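Local atomic coordinates of succinate dehydrogenase subunit B (Mycolicibacterium smegmatis MC2 51, PDB entry 6LUM), a protein that probably carries electrons through its three iron-sulfur clusters from the succinate-oxidising flavoprotein subunit toward the quinone-reducing membrane part of succinate dehydrogenase. Residues J[199-203]-J[249-253]. Sequence-based numbering, arbitrary orientation.
Sequences IVNAH and AIQEV
His203 reaches across to the helix of Ala249 and Glu252, and of all the residues here it has the most surface buried by the contact, 80 Å². Its CB points toward the second helix, and with CG anti to the backbone N the ring is placed so that NE2 donates a hydrogen bond to Glu252 OE1 at 3.2 Å. The bond is nearly straight (173° at the hydrogen) and the acceptor lies in the imidazole plane, but the carboxylate is met from above, 65° out of its own plane. Ala249 CB sits 4.2 Å above one face of the His203 ring, offset toward the rim, while Val253 CG2 packs against His203 CB at 4.0 Å. Since Thr171 OG1 bonds ND1, both ring nitrogens are engaged, which fixes the ring's rotation. A leucine here would probably leave the Glu252 carboxylate and the Thr171 hydroxyl without their imidazole partner.

One turn earlier, Ile199 carries most of the apolar contact on its own helix: its CG2 branch meets Ile250 CG1 at 3.7 Å, the two side chains crossing at about a right angle. Ala249 CB also touches Val200 CG2, at 4.2 Å. Ile250 also lines the Fe3-S4 pocket, so Ile199 packs against a residue that touches the cluster.

The axes of segments 199-203 and 249-253 come within 9.4 Å, their N-to-C directions 59° apart. Leu221 of helix 214-221 touches Ile199 and Val253, joining helices 196-206 and 246-258, while Gln251 NE2 hydrogen-bonds to Ile97 O of the subunit C chain.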
ATOM      1  N   ILE J 199      -8.280  19.678   8.493  1.00  4.51           N
ATOM      2  CA  ILE J 199      -8.246  19.037   9.801  1.00  4.51           C
ATOM      3  C   ILE J 199      -9.650  18.797  10.342  1.00  4.51           C
ATOM      4  O   ILE J 199      -9.886  17.807  11.032  1.00  4.51           O
ATOM      5  CB  ILE J 199      -7.381  19.863  10.761  1.00  4.51           C
ATOM      6  CG1 ILE J 199      -5.936  19.848  10.271  1.00  4.51           C
ATOM      7  CG2 ILE J 199      -7.467  19.306  12.147  1.00  4.51           C
ATOM      8  CD1 ILE J 199      -5.093  20.927  10.828  1.00  4.51           C
ATOM      9  N   VAL J 200     -10.611  19.660  10.025  1.00  6.19           N
ATOM     10  CA  VAL J 200     -11.994  19.420  10.431  1.00  6.19           C
ATOM     11  C   VAL J 200     -12.554  18.189   9.730  1.00  6.19           C
ATOM     12  O   VAL J 200     -13.148  17.300  10.357  1.00  6.19           O
ATOM     13  CB  VAL J 200     -12.854  20.660  10.144  1.00  6.19           C
ATOM     14  CG1 VAL J 200     -14.291  20.281  10.056  1.00  6.19           C
ATOM     15  CG2 VAL J 200     -12.674  21.658  11.214  1.00  6.19           C
ATOM     16  N   ASN J 201     -12.380  18.120   8.417  1.00  8.28           N
ATOM     17  CA  ASN J 201     -12.913  16.993   7.674  1.00  8.28           C
ATOM     18  C   ASN J 201     -12.136  15.711   7.905  1.00  8.28           C
ATOM     19  O   ASN J 201     -12.596  14.653   7.479  1.00  8.28           O
ATOM     20  CB  ASN J 201     -12.947  17.334   6.195  1.00  8.28           C
ATOM     21  CG  ASN J 201     -14.012  18.335   5.873  1.00  8.28           C
ATOM     22  OD1 ASN J 201     -15.171  17.984   5.704  1.00  8.28           O
ATOM     23  ND2 ASN J 201     -13.634  19.594   5.809  1.00  8.28           N
ATOM     24  N   ALA J 202     -10.971  15.774   8.539  1.00  8.23           N
ATOM     25  CA  ALA J 202     -10.306  14.567   9.006  1.00  8.23           C
ATOM     26  C   ALA J 202     -10.723  14.182  10.415  1.00  8.23           C
ATOM     27  O   ALA J 202     -10.768  12.997  10.725  1.00  8.23           O
ATOM     28  CB  ALA J 202      -8.792  14.741   8.960  1.00  8.23           C
ATOM     29  N   HIS J 203     -10.985  15.158  11.281  1.00 11.09           N
ATOM     30  CA  HIS J 203     -11.585  14.879  12.579  1.00 11.09           C
ATOM     31  C   HIS J 203     -12.883  14.114  12.414  1.00 11.09           C
ATOM     32  O   HIS J 203     -13.156  13.161  13.155  1.00 11.09           O
ATOM     33  CB  HIS J 203     -11.811  16.203  13.306  1.00 11.09           C
ATOM     34  CG  HIS J 203     -12.593  16.099  14.575  1.00 11.09           C
ATOM     35  ND1 HIS J 203     -13.966  16.040  14.600  1.00 11.09           N
ATOM     36  CD2 HIS J 203     -12.198  16.116  15.867  1.00 11.09           C
ATOM     37  CE1 HIS J 203     -14.381  15.990  15.851  1.00 11.09           C
ATOM     38  NE2 HIS J 203     -13.327  16.037  16.639  1.00 11.09           N
ATOM     39  N   ALA J 249     -11.842  21.413  17.305  1.00  7.78           N
ATOM     40  CA  ALA J 249     -11.600  20.193  16.543  1.00  7.78           C
ATOM     41  C   ALA J 249     -10.111  19.922  16.402  1.00  7.78           C
ATOM     42  O   ALA J 249      -9.654  18.782  16.562  1.00  7.78           O
ATOM     43  CB  ALA J 249     -12.248  20.301  15.170  1.00  7.78           C
ATOM     44  N   ILE J 250      -9.335  20.963  16.111  1.00  8.55           N
ATOM     45  CA  ILE J 250      -7.885  20.813  16.012  1.00  8.55           C
ATOM     46  C   ILE J 250      -7.297  20.385  17.348  1.00  8.55           C
ATOM     47  O   ILE J 250      -6.375  19.567  17.404  1.00  8.55           O
ATOM     48  CB  ILE J 250      -7.247  22.116  15.506  1.00  8.55           C
ATOM     49  CG1 ILE J 250      -7.773  22.439  14.117  1.00  8.55           C
ATOM     50  CG2 ILE J 250      -5.762  21.985  15.457  1.00  8.55           C
ATOM     51  CD1 ILE J 250      -7.410  23.758  13.643  1.00  8.55           C
ATOM     52  N   GLN J 251      -7.827  20.919  18.447  1.00  9.80           N
ATOM     53  CA  GLN J 251      -7.338  20.538  19.765  1.00  9.80           C
ATOM     54  C   GLN J 251      -7.629  19.078  20.059  1.00  9.80           C
ATOM     55  O   GLN J 251      -6.800  18.379  20.642  1.00  9.80           O
ATOM     56  CB  GLN J 251      -7.959  21.414  20.840  1.00  9.80           C
ATOM     57  CG  GLN J 251      -7.397  21.125  22.195  1.00  9.80           C
ATOM     58  CD  GLN J 251      -8.432  21.074  23.280  1.00  9.80           C
ATOM     59  OE1 GLN J 251      -9.513  20.534  23.096  1.00  9.80           O
ATOM     60  NE2 GLN J 251      -8.101  21.626  24.430  1.00  9.80           N
ATOM     61  N   GLU J 252      -8.815  18.603  19.691  1.00  7.59           N
ATOM     62  CA  GLU J 252      -9.141  17.204  19.925  1.00  7.59           C
ATOM     63  C   GLU J 252      -8.257  16.282  19.111  1.00  7.59           C
ATOM     64  O   GLU J 252      -7.889  15.207  19.584  1.00  7.59           O
ATOM     65  CB  GLU J 252     -10.601  16.943  19.610  1.00  7.59           C
ATOM     66  CG  GLU J 252     -11.540  17.698  20.497  1.00  7.59           C
ATOM     67  CD  GLU J 252     -12.966  17.251  20.327  1.00  7.59           C
ATOM     68  OE1 GLU J 252     -13.176  16.124  19.843  1.00  7.59           O
ATOM     69  OE2 GLU J 252     -13.882  18.020  20.677  1.00  7.59           O
ATOM     70  N   VAL J 253      -7.887  16.680  17.898  1.00  6.07           N
ATOM     71  CA  VAL J 253      -6.942  15.859  17.145  1.00  6.07           C
ATOM     72  C   VAL J 253      -5.565  15.880  17.802  1.00  6.07           C
ATOM     73  O   VAL J 253      -4.877  14.854  17.877  1.00  6.07           O
ATOM     74  CB  VAL J 253      -6.879  16.313  15.681  1.00  6.07           C
ATOM     75  CG1 VAL J 253      -5.836  15.529  14.950  1.00  6.07           C
ATOM     76  CG2 VAL J 253      -8.215  16.130  15.026  1.00  6.07           C
TER